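Side-chain contacts in uracil-DNA glycosylase (Nitratifractor salsuginis, PDB 5X3G), which is a bacterial member of the uracil-DNA glycosylase family, an alpha/beta protein built round a four-stranded parallel sheet with helices packed about it: residues Thr65-Pro68 / Asn69-Arg72; Leu148-Gln151 / Met152-Arg156; Lys218-Gly222 / Leu223-Ala227; Ile237-Glu240 / Lys241-Glu244. One frame throughout, in Å; residues are numbered along the deposited sequence.

Contact 1: residues Thr65-Pro68 / Asn69-Arg72; sequences TLRP and NEVR
A short 3-10 turn, just ahead of strand 73-77, folds Glu-70 back onto the backbone of Arg-67. The carboxylate oxygen OE1 of Glu-70 accepts from Arg-67 N at 2.7 Å, on its anti side and moderately out of the carboxylate plane, in a nearly straight bond. With CG set beside its own backbone N (chi1 -47°) and the chain extended beyond it, Glu-70 runs alongside Arg-67 in the same direction, and its OE1 rests 3.5 Å from Arg-67 CG. In return Glu-70 N donates to Arg-67 O at 2.8 Å, approaching from above the carbonyl plane, so the two residues are clasped by two bonds of opposite sense. Leu-66 crosses the stem of Glu-70, its CD2 lying 3.9 Å from Glu-70 CB. The guanidinium of Arg-67 leads away from this carboxylate to a salt bridge with Asp-24, while Pro-68 packs on Trp-27 and Tyr-200. The turn continues with a weak bond from Val-71 N to Pro-68 O (3.4 Å). Water 1 donates to that same oxygen, Pro-68 O, at 2.9 Å and to Val-71 O at 2.7 Å, bridging the two carbonyls. The whole is a 3-10 turn closed through the main chain and reinforced by a glutamate carboxylate on the N-H three residues back, in the loop leading into strand 73-77.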
ATOM      1  N   THR A  65      -8.404   2.713   8.886  1.00 28.72           N
ATOM      2  CA  THR A  65      -7.910   3.532   9.985  1.00 35.92           C
ATOM      3  C   THR A  65      -7.914   5.004   9.593  1.00 37.33           C
ATOM      4  O   THR A  65      -8.490   5.840  10.298  1.00 35.52           O
ATOM      5  CB  THR A  65      -6.504   3.099  10.398  1.00 31.55           C
ATOM      6  OG1 THR A  65      -6.498   1.694  10.671  1.00 27.63           O
ATOM      7  CG2 THR A  65      -6.065   3.852  11.645  1.00 30.44           C
ATOM      8  N   LEU A  66      -7.270   5.322   8.473  1.00 31.39           N
ATOM      9  CA  LEU A  66      -7.264   6.689   7.973  1.00 31.76           C
ATOM     10  C   LEU A  66      -8.679   7.161   7.664  1.00 37.30           C
ATOM     11  O   LEU A  66      -9.511   6.404   7.156  1.00 34.13           O
ATOM     12  CB  LEU A  66      -6.403   6.790   6.712  1.00 33.79           C
ATOM     13  CG  LEU A  66      -4.882   6.694   6.831  1.00 24.64           C
ATOM     14  CD1 LEU A  66      -4.262   6.601   5.448  1.00 28.87           C
ATOM     15  CD2 LEU A  66      -4.329   7.889   7.585  1.00 28.64           C
ATOM     16  N   ARG A  67      -8.945   8.405   7.985  1.00 35.24           N
ATOM     17  CA  ARG A  67     -10.099   9.156   7.527  1.00 35.81           C
ATOM     18  C   ARG A  67      -9.688  10.039   6.355  1.00 38.79           C
ATOM     19  O   ARG A  67      -8.508  10.379   6.224  1.00 29.54           O
ATOM     20  CB  ARG A  67     -10.672  10.009   8.663  1.00 38.17           C
ATOM     21  CG  ARG A  67     -10.869   9.211   9.942  1.00 40.25           C
ATOM     22  CD  ARG A  67     -11.973   8.177   9.778  1.00 44.24           C
ATOM     23  NE  ARG A  67     -12.991   8.266  10.820  1.00 56.45           N
ATOM     24  CZ  ARG A  67     -12.981   7.525  11.925  1.00 62.58           C
ATOM     25  NH1 ARG A  67     -12.010   6.643  12.121  1.00 55.79           N
ATOM     26  NH2 ARG A  67     -13.943   7.657  12.828  1.00 64.37           N
ATOM     27  N   PRO A  68     -10.623  10.403   5.470  1.00 33.68           N
ATOM     28  CA  PRO A  68     -10.229  11.084   4.221  1.00 29.02           C
ATOM     29  C   PRO A  68      -9.327  12.297   4.405  1.00 36.73           C
ATOM     30  O   PRO A  68      -8.417  12.501   3.590  1.00 33.97           O
ATOM     31  CB  PRO A  68     -11.580  11.470   3.608  1.00 37.18           C
ATOM     32  CG  PRO A  68     -12.513  10.423   4.097  1.00 35.10           C
ATOM     33  CD  PRO A  68     -12.066  10.098   5.496  1.00 32.73           C
ATOM     34  N   ASN A  69      -9.533  13.102   5.448  1.00 35.54           N
ATOM     35  CA  ASN A  69      -8.732  14.309   5.624  1.00 38.95           C
ATOM     36  C   ASN A  69      -7.377  14.041   6.263  1.00 36.16           C
ATOM     37  O   ASN A  69      -6.595  14.981   6.426  1.00 33.23           O
ATOM     38  CB  ASN A  69      -9.496  15.346   6.453  1.00 41.93           C
ATOM     39  CG  ASN A  69      -9.534  15.005   7.931  1.00 43.79           C
ATOM     40  OD1 ASN A  69      -9.562  13.836   8.311  1.00 48.29           O
ATOM     41  ND2 ASN A  69      -9.530  16.032   8.774  1.00 52.34           N
ATOM     42  N   GLU A  70      -7.081  12.796   6.634  1.00 39.06           N
ATOM     43  CA  GLU A  70      -5.771  12.430   7.152  1.00 36.70           C
ATOM     44  C   GLU A  70      -4.849  11.880   6.073  1.00 33.91           C
ATOM     45  O   GLU A  70      -3.670  11.638   6.347  1.00 29.35           O
ATOM     46  CB  GLU A  70      -5.919  11.407   8.283  1.00 34.79           C
ATOM     47  CG  GLU A  70      -6.968  11.778   9.316  1.00 35.07           C
ATOM     48  CD  GLU A  70      -7.185  10.684  10.340  1.00 42.54           C
ATOM     49  OE1 GLU A  70      -7.379   9.520   9.932  1.00 37.18           O
ATOM     50  OE2 GLU A  70      -7.159  10.986  11.551  1.00 44.80           O
ATOM     51  N   VAL A  71      -5.354  11.685   4.857  1.00 30.00           N
ATOM     52  CA  VAL A  71      -4.540  11.178   3.756  1.00 35.25           C
ATOM     53  C   VAL A  71      -3.628  12.302   3.276  1.00 30.48           C
ATOM     54  O   VAL A  71      -4.094  13.303   2.725  1.00 28.29           O
ATOM     55  CB  VAL A  71      -5.407  10.641   2.613  1.00 27.81           C
ATOM     56  CG1 VAL A  71      -4.527  10.135   1.473  1.00 20.64           C
ATOM     57  CG2 VAL A  71      -6.321   9.536   3.115  1.00 32.95           C
ATOM     58  N   ARG A  72      -2.326  12.143   3.492  1.00 26.49           N
ATOM     59  CA  ARG A  72      -1.327  13.055   2.953  1.00 23.71           C
ATOM     60  C   ARG A  72      -0.632  12.501   1.720  1.00 24.60           C
ATOM     61  O   ARG A  72      -0.154  13.278   0.886  1.00 23.40           O
ATOM     62  CB  ARG A  72      -0.272  13.374   4.018  1.00 28.35           C
ATOM     63  CG  ARG A  72      -0.858  13.748   5.368  1.00 29.73           C
ATOM     64  CD  ARG A  72       0.232  13.923   6.410  1.00 37.11           C
ATOM     65  NE  ARG A  72       1.389  14.648   5.888  1.00 44.97           N
ATOM     66  CZ  ARG A  72       2.618  14.548   6.386  1.00 47.80           C
ATOM     67  NH1 ARG A  72       2.852  13.750   7.419  1.00 42.81           N
ATOM     68  NH2 ARG A  72       3.611  15.245   5.853  1.00 44.68           N
TER
HETATM   69  O   HOH W   1      -6.409  14.600   3.271  1.00 40.06           O

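Contact 2: residues Leu148-Gln151 / Met152-Arg156; sequences LVSQ and MRELR
Glu-154 OE1 is gripped by two consecutive backbone N-H groups ahead of helix 152-161. Ser-150 N donates at 2.8 Å, nearly in line with the C-O bond of OE1; Gln-151 N comes from above the carboxylate plane at 3.1 Å, a longer and more bent approach. The other oxygen is held by solvent: water 2 donates to Glu-154 OE2 at 2.7 Å and is hydrogen-bonded to Ser-150 OG as well. The carboxylate gets there because Glu-154 keeps CG beside its own backbone N (chi1 -49°) and then runs straight out, carrying its end back past the N-cap residue Gln-151. Its aliphatic stem is flanked on the way. Val-149, pointing in the contrary direction, slides by with CG1 3.8 Å from Glu-154 CB, and Gln-151 CB lies 3.8 Å from Glu-154 CG. Gln-151 in turn opens the helix through its carbonyl, with Leu-155 N donating to Gln-151 O at 3.2 Å in the carbonyl plane. Its amide bends away to Glu-99 through NE2, and water 3 links its OE1 to Arg-153 N. Two N-H donors, a water and the nearby start of a helix all face one carboxylate, an environment that would be expected to favour its ionised form and to fix its rotation.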
ATOM      1  N   LEU A 148      13.410   0.869  17.544  1.00 25.27           N
ATOM      2  CA  LEU A 148      12.830   0.607  16.237  1.00 26.29           C
ATOM      3  C   LEU A 148      11.661  -0.367  16.337  1.00 28.28           C
ATOM      4  O   LEU A 148      11.519  -1.111  17.309  1.00 27.72           O
ATOM      5  CB  LEU A 148      13.888   0.051  15.284  1.00 30.29           C
ATOM      6  CG  LEU A 148      15.154   0.895  15.128  1.00 23.14           C
ATOM      7  CD1 LEU A 148      16.102   0.266  14.111  1.00 25.68           C
ATOM      8  CD2 LEU A 148      14.799   2.319  14.742  1.00 22.34           C
ATOM      9  N   VAL A 149      10.816  -0.351  15.301  1.00 25.81           N
ATOM     10  CA  VAL A 149       9.715  -1.301  15.237  1.00 24.38           C
ATOM     11  C   VAL A 149      10.262  -2.725  15.256  1.00 25.88           C
ATOM     12  O   VAL A 149      11.421  -2.989  14.908  1.00 28.88           O
ATOM     13  CB  VAL A 149       8.847  -1.076  13.988  1.00 32.48           C
ATOM     14  CG1 VAL A 149       8.177   0.287  14.036  1.00 34.67           C
ATOM     15  CG2 VAL A 149       9.679  -1.227  12.723  1.00 25.55           C
ATOM     16  N   SER A 150       9.412  -3.656  15.679  1.00 28.53           N
ATOM     17  CA  SER A 150       9.737  -5.071  15.638  1.00 26.49           C
ATOM     18  C   SER A 150       8.798  -5.883  14.761  1.00 28.24           C
ATOM     19  O   SER A 150       9.103  -7.044  14.474  1.00 34.01           O
ATOM     20  CB  SER A 150       9.730  -5.669  17.055  1.00 33.63           C
ATOM     21  OG  SER A 150       8.406  -5.792  17.549  1.00 35.05           O
ATOM     22  N   GLN A 151       7.679  -5.311  14.320  1.00 24.00           N
ATOM     23  CA  GLN A 151       6.649  -6.047  13.604  1.00 31.13           C
ATOM     24  C   GLN A 151       6.248  -5.291  12.343  1.00 31.54           C
ATOM     25  O   GLN A 151       6.190  -4.059  12.333  1.00 30.89           O
ATOM     26  CB  GLN A 151       5.421  -6.277  14.505  1.00 28.41           C
ATOM     27  CG  GLN A 151       5.663  -7.271  15.634  1.00 31.88           C
ATOM     28  CD  GLN A 151       5.712  -8.704  15.141  1.00 38.94           C
ATOM     29  OE1 GLN A 151       4.891  -9.119  14.323  1.00 40.03           O
ATOM     30  NE2 GLN A 151       6.683  -9.463  15.629  1.00 40.54           N
HETATM   31  N   MSE A 152       5.980  -6.042  11.276  1.00 26.01           N
HETATM   32  CA  MSE A 152       5.507  -5.471  10.014  1.00 32.25           C
HETATM   33  C   MSE A 152       4.185  -4.734  10.213  1.00 26.16           C
HETATM   34  O   MSE A 152       3.916  -3.722   9.554  1.00 28.88           O
HETATM   35  CB  MSE A 152       5.371  -6.577   8.961  1.00 28.73           C
HETATM   36  CG  MSE A 152       4.621  -6.204   7.701  1.00 30.06           C
HETATM   37 SE   MSE A 152       5.585  -4.904   6.619  1.00 43.19          SE
HETATM   38  CE  MSE A 152       7.027  -6.042   5.962  1.00 37.55           C
ATOM     39  N   ARG A 153       3.366  -5.248  11.137  1.00 24.74           N
ATOM     40  CA  ARG A 153       2.149  -4.542  11.524  1.00 29.26           C
ATOM     41  C   ARG A 153       2.455  -3.107  11.933  1.00 26.11           C
ATOM     42  O   ARG A 153       1.726  -2.178  11.564  1.00 25.96           O
ATOM     43  CB  ARG A 153       1.447  -5.276  12.668  1.00 29.62           C
ATOM     44  CG  ARG A 153       0.080  -4.693  13.018  1.00 47.81           C
ATOM     45  CD  ARG A 153      -0.282  -4.836  14.498  1.00 37.95           C
ATOM     46  NE  ARG A 153       0.412  -5.929  15.174  1.00 56.29           N
ATOM     47  CZ  ARG A 153       1.239  -5.766  16.204  1.00 51.92           C
ATOM     48  NH1 ARG A 153       1.477  -4.551  16.683  1.00 52.08           N
ATOM     49  NH2 ARG A 153       1.825  -6.818  16.760  1.00 49.38           N
ATOM     50  N   GLU A 154       3.541  -2.908  12.686  1.00 25.92           N
ATOM     51  CA  GLU A 154       3.888  -1.575  13.172  1.00 25.72           C
ATOM     52  C   GLU A 154       4.443  -0.689  12.064  1.00 25.85           C
ATOM     53  O   GLU A 154       4.287   0.536  12.122  1.00 25.86           O
ATOM     54  CB  GLU A 154       4.895  -1.685  14.316  1.00 21.98           C
ATOM     55  CG  GLU A 154       4.506  -2.688  15.386  1.00 29.72           C
ATOM     56  CD  GLU A 154       5.587  -2.873  16.430  1.00 34.13           C
ATOM     57  OE1 GLU A 154       6.775  -2.944  16.051  1.00 32.30           O
ATOM     58  OE2 GLU A 154       5.251  -2.942  17.631  1.00 44.30           O
ATOM     59  N   LEU A 155       5.109  -1.276  11.065  1.00 26.96           N
ATOM     60  CA  LEU A 155       5.524  -0.497   9.902  1.00 20.21           C
ATOM     61  C   LEU A 155       4.314  -0.019   9.109  1.00 27.17           C
ATOM     62  O   LEU A 155       4.263   1.140   8.676  1.00 21.99           O
ATOM     63  CB  LEU A 155       6.460  -1.326   9.020  1.00 30.46           C
ATOM     64  CG  LEU A 155       6.881  -0.751   7.663  1.00 27.48           C
ATOM     65  CD1 LEU A 155       7.526   0.615   7.836  1.00 22.47           C
ATOM     66  CD2 LEU A 155       7.830  -1.701   6.944  1.00 29.30           C
ATOM     67  N   ARG A 156       3.331  -0.899   8.908  1.00 24.78           N
ATOM     68  CA  ARG A 156       2.062  -0.488   8.310  1.00 24.44           C
ATOM     69  C   ARG A 156       1.416   0.641   9.111  1.00 28.70           C
ATOM     70  O   ARG A 156       1.016   1.675   8.554  1.00 23.70           O
ATOM     71  CB  ARG A 156       1.141  -1.708   8.215  1.00 22.38           C
ATOM     72  CG  ARG A 156      -0.163  -1.513   7.460  1.00 21.35           C
ATOM     73  CD  ARG A 156      -1.281  -1.105   8.405  1.00 24.37           C
ATOM     74  NE  ARG A 156      -1.690  -2.212   9.267  1.00 29.99           N
ATOM     75  CZ  ARG A 156      -2.477  -2.079  10.329  1.00 35.60           C
ATOM     76  NH1 ARG A 156      -2.795  -3.141  11.059  1.00 49.37           N
ATOM     77  NH2 ARG A 156      -2.947  -0.885  10.662  1.00 27.79           N
TER
HETATM   78  O   HOH W   2       7.440  -3.638  19.032  1.00 39.92           O
HETATM   79  O   HOH W   3       3.301  -7.986  12.339  1.00 35.48           O

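Contact 3: residues Lys218-Gly222 / Leu223-Ala227; sequences KSARG and LPQVA
With CG beside its own backbone N (chi1 -59°) and the chain fully extended at the next bond (chi2 -179°), Gln-225 stretches back from the start of its strand and brings the NE2 end of its amide to Ala-220 O. The NE2 of Gln-225 donates to Ala-220 O at 3.1 Å. The acceptor lies almost in the plane of the Gln-225 amide, so the N-H is aimed well, yet the donor stands high above the plane of the Ala-220 carbonyl and uses no lone pair direction. From the opposite face of that carbonyl comes Leu-223 N, at 3.3 Å from Ala-220 O. One buried residue's oxygen is thus clamped above and below, by a main-chain donor three residues on and a side-chain donor five residues on. The Leu-223 bond prolongs the 3-10 pattern of residues 219-222, in which Gly-222 N is bonded to Ser-219 O at 2.9 Å. Beyond it the chain opens out, and Leu-223 folds its own side chain alongside the preceding peptide, with CD2 3.6 Å from Gly-222 O and CG 4.0 Å from Ser-219 O. The contact therefore closes the turn that joins the region after helix 210-214 to strand 225-228, an outermost strand of the parallel sheet. Leu-223 packs on Leu-204 of the adjacent strand 203-207 and on Leu-194 of helix 179-196. Ala-220 meets the same Leu-194, and Ser-219 OG is hydrogen-bonded to Glu-191 O on that helix.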
ATOM      1  N   LYS A 218      -7.351  10.692 -15.637  1.00 53.39           N
ATOM      2  CA  LYS A 218      -7.634  12.121 -15.721  1.00 50.68           C
ATOM      3  C   LYS A 218      -7.376  12.817 -14.390  1.00 51.72           C
ATOM      4  O   LYS A 218      -6.678  13.836 -14.335  1.00 45.82           O
ATOM      5  CB  LYS A 218      -9.078  12.341 -16.172  1.00 44.47           C
ATOM      6  N   SER A 219      -7.928  12.275 -13.301  1.00 42.40           N
ATOM      7  CA  SER A 219      -7.860  12.950 -12.011  1.00 44.15           C
ATOM      8  C   SER A 219      -6.467  12.913 -11.394  1.00 37.29           C
ATOM      9  O   SER A 219      -6.162  13.756 -10.542  1.00 45.64           O
ATOM     10  CB  SER A 219      -8.878  12.338 -11.046  1.00 48.69           C
ATOM     11  OG  SER A 219      -8.980  10.937 -11.230  1.00 35.07           O
ATOM     12  N   ALA A 220      -5.617  11.966 -11.802  1.00 34.58           N
ATOM     13  CA  ALA A 220      -4.259  11.919 -11.267  1.00 37.53           C
ATOM     14  C   ALA A 220      -3.490  13.199 -11.570  1.00 35.08           C
ATOM     15  O   ALA A 220      -2.606  13.588 -10.799  1.00 33.87           O
ATOM     16  CB  ALA A 220      -3.513  10.707 -11.824  1.00 28.70           C
ATOM     17  N   ARG A 221      -3.818  13.870 -12.677  1.00 43.01           N
ATOM     18  CA  ARG A 221      -3.159  15.126 -13.019  1.00 35.00           C
ATOM     19  C   ARG A 221      -3.554  16.266 -12.090  1.00 40.27           C
ATOM     20  O   ARG A 221      -2.880  17.301 -12.081  1.00 31.15           O
ATOM     21  CB  ARG A 221      -3.471  15.514 -14.465  1.00 48.01           C
ATOM     22  CG  ARG A 221      -2.561  14.868 -15.494  1.00 47.66           C
ATOM     23  CD  ARG A 221      -2.695  15.551 -16.847  1.00 41.59           C
ATOM     24  NE  ARG A 221      -3.884  15.106 -17.564  1.00 46.14           N
ATOM     25  CZ  ARG A 221      -4.000  13.922 -18.158  1.00 48.88           C
ATOM     26  NH1 ARG A 221      -2.993  13.059 -18.132  1.00 47.94           N
ATOM     27  NH2 ARG A 221      -5.123  13.601 -18.785  1.00 45.77           N
ATOM     28  N   GLY A 222      -4.625  16.109 -11.320  1.00 33.10           N
ATOM     29  CA  GLY A 222      -5.026  17.114 -10.361  1.00 31.40           C
ATOM     30  C   GLY A 222      -4.347  17.010  -9.014  1.00 46.00           C
ATOM     31  O   GLY A 222      -4.718  17.740  -8.089  1.00 48.88           O
ATOM     32  N   LEU A 223      -3.357  16.134  -8.877  1.00 46.02           N
ATOM     33  CA  LEU A 223      -2.693  15.863  -7.615  1.00 36.56           C
ATOM     34  C   LEU A 223      -1.183  15.921  -7.797  1.00 30.80           C
ATOM     35  O   LEU A 223      -0.670  15.555  -8.860  1.00 36.50           O
ATOM     36  CB  LEU A 223      -3.095  14.482  -7.078  1.00 36.56           C
ATOM     37  CG  LEU A 223      -4.597  14.274  -6.885  1.00 25.82           C
ATOM     38  CD1 LEU A 223      -4.918  12.800  -6.697  1.00 29.03           C
ATOM     39  CD2 LEU A 223      -5.101  15.091  -5.707  1.00 32.43           C
ATOM     40  N   PRO A 224      -0.449  16.381  -6.785  1.00 31.91           N
ATOM     41  CA  PRO A 224       1.015  16.379  -6.883  1.00 34.20           C
ATOM     42  C   PRO A 224       1.543  14.957  -6.981  1.00 28.61           C
ATOM     43  O   PRO A 224       0.922  14.006  -6.500  1.00 27.02           O
ATOM     44  CB  PRO A 224       1.465  17.058  -5.583  1.00 27.75           C
ATOM     45  CG  PRO A 224       0.250  17.767  -5.067  1.00 29.00           C
ATOM     46  CD  PRO A 224      -0.914  16.939  -5.505  1.00 32.59           C
ATOM     47  N   GLN A 225       2.700  14.815  -7.620  1.00 34.35           N
ATOM     48  CA  GLN A 225       3.267  13.498  -7.875  1.00 32.36           C
ATOM     49  C   GLN A 225       4.752  13.480  -7.545  1.00 37.28           C
ATOM     50  O   GLN A 225       5.470  14.454  -7.791  1.00 34.41           O
ATOM     51  CB  GLN A 225       3.046  13.072  -9.335  1.00 24.26           C
ATOM     52  CG  GLN A 225       1.583  13.003  -9.756  1.00 23.13           C
ATOM     53  CD  GLN A 225       1.407  12.565 -11.197  1.00 32.02           C
ATOM     54  OE1 GLN A 225       2.348  12.081 -11.829  1.00 32.35           O
ATOM     55  NE2 GLN A 225       0.203  12.738 -11.727  1.00 23.08           N
ATOM     56  N   VAL A 226       5.198  12.363  -6.975  1.00 25.31           N
ATOM     57  CA  VAL A 226       6.608  12.085  -6.715  1.00 25.59           C
ATOM     58  C   VAL A 226       6.897  10.711  -7.304  1.00 34.88           C
ATOM     59  O   VAL A 226       6.333   9.707  -6.849  1.00 35.50           O
ATOM     60  CB  VAL A 226       6.947  12.123  -5.217  1.00 38.62           C
ATOM     61  CG1 VAL A 226       8.428  11.849  -4.997  1.00 27.14           C
ATOM     62  CG2 VAL A 226       6.559  13.463  -4.622  1.00 30.65           C
ATOM     63  N   ALA A 227       7.758  10.663  -8.315  1.00 32.92           N
ATOM     64  CA  ALA A 227       8.086   9.427  -9.015  1.00 27.44           C
ATOM     65  C   ALA A 227       9.452   8.928  -8.563  1.00 32.56           C
ATOM     66  O   ALA A 227      10.424   9.692  -8.551  1.00 30.42           O
ATOM     67  CB  ALA A 227       8.067   9.637 -10.530  1.00 27.59           C
TER

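Contact 4: residues Ile237-Glu240 / Lys241-Glu244; sequences IVNE and KAWE
The indole of Trp-243 lies under the stem of Glu-240, whose CG sits over the six-membered ring, 3.7 Å from its centroid and 20° off the ring normal, in a CH-pi contact. The two side chains run at a slant to each other, and the Glu-240 carboxylate is turned about 45° to the ring plane. The peptide of Asn-239 covers the same face nearer the pyrrole side, with Asn-239 O 3.2 Å from Trp-243 CD1. At the ring edge, NE1 of Trp-243 donates to Ile-237 O at 3.0 Å, almost straight and in the ring plane, which pins the indole's rotation. Val-238 CB adds an apolar touch on Trp-243 CZ2 at 4.1 Å. Asn-239, with CG anti to the backbone N (chi1 -169°), turns its OD1 onto Ala-242 N at 3.2 Å, while its ND2 is bonded to Glu-229. Its carbonyl takes the first helical bond, from Trp-243 N to Asn-239 O at 3.1 Å. Farther out, Trp-243 packs on Val-125 of helix 114-126 and on Pro-132. Asn-239 is a classic asparagine N-cap, and the indole ties the loop before helix 240-246 to the helix's first turn.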
ATOM      1  N   ILE A 237      18.215   1.407  -2.183  1.00 31.41           N
ATOM      2  CA  ILE A 237      18.705   1.585  -0.820  1.00 26.27           C
ATOM      3  C   ILE A 237      19.469   2.896  -0.680  1.00 34.60           C
ATOM      4  O   ILE A 237      19.397   3.557   0.364  1.00 32.65           O
ATOM      5  CB  ILE A 237      19.564   0.374  -0.400  1.00 33.79           C
ATOM      6  CG1 ILE A 237      18.743  -0.914  -0.469  1.00 37.79           C
ATOM      7  CG2 ILE A 237      20.112   0.558   1.005  1.00 30.26           C
ATOM      8  CD1 ILE A 237      19.565  -2.168  -0.272  1.00 37.00           C
ATOM      9  N   VAL A 238      20.184   3.313  -1.724  1.00 29.33           N
ATOM     10  CA  VAL A 238      20.948   4.553  -1.642  1.00 32.69           C
ATOM     11  C   VAL A 238      20.356   5.598  -2.580  1.00 31.92           C
ATOM     12  O   VAL A 238      21.066   6.487  -3.064  1.00 31.81           O
ATOM     13  CB  VAL A 238      22.439   4.314  -1.943  1.00 31.04           C
ATOM     14  CG1 VAL A 238      23.070   3.477  -0.841  1.00 37.65           C
ATOM     15  CG2 VAL A 238      22.607   3.635  -3.290  1.00 36.85           C
ATOM     16  N   ASN A 239      19.053   5.504  -2.830  1.00 33.07           N
ATOM     17  CA  ASN A 239      18.346   6.493  -3.639  1.00 33.52           C
ATOM     18  C   ASN A 239      18.003   7.684  -2.754  1.00 34.87           C
ATOM     19  O   ASN A 239      17.131   7.589  -1.885  1.00 29.84           O
ATOM     20  CB  ASN A 239      17.091   5.881  -4.254  1.00 32.92           C
ATOM     21  CG  ASN A 239      16.466   6.773  -5.309  1.00 33.54           C
ATOM     22  OD1 ASN A 239      15.983   7.864  -5.009  1.00 34.53           O
ATOM     23  ND2 ASN A 239      16.468   6.308  -6.553  1.00 30.81           N
ATOM     24  N   GLU A 240      18.680   8.813  -2.978  1.00 28.09           N
ATOM     25  CA  GLU A 240      18.544   9.946  -2.067  1.00 28.78           C
ATOM     26  C   GLU A 240      17.180  10.618  -2.179  1.00 20.22           C
ATOM     27  O   GLU A 240      16.719  11.243  -1.215  1.00 30.40           O
ATOM     28  CB  GLU A 240      19.674  10.944  -2.319  1.00 32.32           C
ATOM     29  CG  GLU A 240      21.043  10.369  -1.984  1.00 41.66           C
ATOM     30  CD  GLU A 240      22.195  11.240  -2.447  1.00 49.50           C
ATOM     31  OE1 GLU A 240      21.944  12.262  -3.118  1.00 54.75           O
ATOM     32  OE2 GLU A 240      23.353  10.893  -2.135  1.00 41.07           O
ATOM     33  N   LYS A 241      16.515  10.503  -3.333  1.00 31.71           N
ATOM     34  CA  LYS A 241      15.142  10.986  -3.424  1.00 30.94           C
ATOM     35  C   LYS A 241      14.238  10.206  -2.478  1.00 33.73           C
ATOM     36  O   LYS A 241      13.331  10.774  -1.851  1.00 27.25           O
ATOM     37  CB  LYS A 241      14.643  10.893  -4.868  1.00 36.58           C
ATOM     38  CG  LYS A 241      13.309  11.581  -5.112  1.00 23.24           C
ATOM     39  CD  LYS A 241      12.924  11.571  -6.587  1.00 32.83           C
ATOM     40  CE  LYS A 241      11.784  12.544  -6.861  1.00 31.68           C
ATOM     41  NZ  LYS A 241      11.352  12.518  -8.286  1.00 33.78           N
ATOM     42  N   ALA A 242      14.496   8.901  -2.338  1.00 27.29           N
ATOM     43  CA  ALA A 242      13.788   8.102  -1.345  1.00 30.66           C
ATOM     44  C   ALA A 242      14.126   8.553   0.071  1.00 29.49           C
ATOM     45  O   ALA A 242      13.233   8.657   0.921  1.00 22.96           O
ATOM     46  CB  ALA A 242      14.115   6.621  -1.529  1.00 27.78           C
ATOM     47  N   TRP A 243      15.408   8.824   0.346  1.00 31.32           N
ATOM     48  CA  TRP A 243      15.789   9.331   1.662  1.00 25.87           C
ATOM     49  C   TRP A 243      15.019  10.595   2.008  1.00 28.85           C
ATOM     50  O   TRP A 243      14.583  10.773   3.152  1.00 33.20           O
ATOM     51  CB  TRP A 243      17.283   9.641   1.722  1.00 29.65           C
ATOM     52  CG  TRP A 243      18.221   8.526   1.414  1.00 28.22           C
ATOM     53  CD1 TRP A 243      17.918   7.219   1.162  1.00 30.27           C
ATOM     54  CD2 TRP A 243      19.643   8.634   1.331  1.00 34.86           C
ATOM     55  NE1 TRP A 243      19.073   6.507   0.922  1.00 30.74           N
ATOM     56  CE2 TRP A 243      20.145   7.356   1.022  1.00 35.58           C
ATOM     57  CE3 TRP A 243      20.540   9.693   1.490  1.00 50.88           C
ATOM     58  CZ2 TRP A 243      21.507   7.110   0.866  1.00 41.27           C
ATOM     59  CZ3 TRP A 243      21.889   9.449   1.337  1.00 45.54           C
ATOM     60  CH2 TRP A 243      22.361   8.168   1.028  1.00 43.45           C
ATOM     61  N   GLU A 244      14.861  11.499   1.041  1.00 27.86           N
ATOM     62  CA  GLU A 244      14.190  12.755   1.341  1.00 31.54           C
ATOM     63  C   GLU A 244      12.680  12.588   1.447  1.00 26.71           C
ATOM     64  O   GLU A 244      12.042  13.286   2.245  1.00 28.73           O
ATOM     65  CB  GLU A 244      14.537  13.811   0.292  1.00 31.12           C
ATOM     66  CG  GLU A 244      13.939  15.175   0.603  1.00 46.80           C
ATOM     67  CD  GLU A 244      14.478  16.278  -0.284  1.00 50.61           C
ATOM     68  OE1 GLU A 244      15.349  15.993  -1.129  1.00 36.54           O
ATOM     69  OE2 GLU A 244      14.026  17.434  -0.131  1.00 59.26           O
TER

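In the fold
The four contacts follow one another along the chain without overlap, each at a turn or helix start beside the parallel sheet or its helices. Contact 1 leads into strand 73-77, an inner strand, and contact 3 into strand 225-228, an outermost one; their centres are about 18 Å apart. Contact 2 opens helix 152-161; it lies on the opposite side of the chain's centre from contact 3, about 29 Å between centres. Contact 4 opens helix 240-246. Of all the pairs only contacts 3 and 4 touch: Lys-241 crosses to strand 225-228, where NZ probably bonds Ala-227 O. Two contacts thus lead into strands of one sheet, and two begin helices.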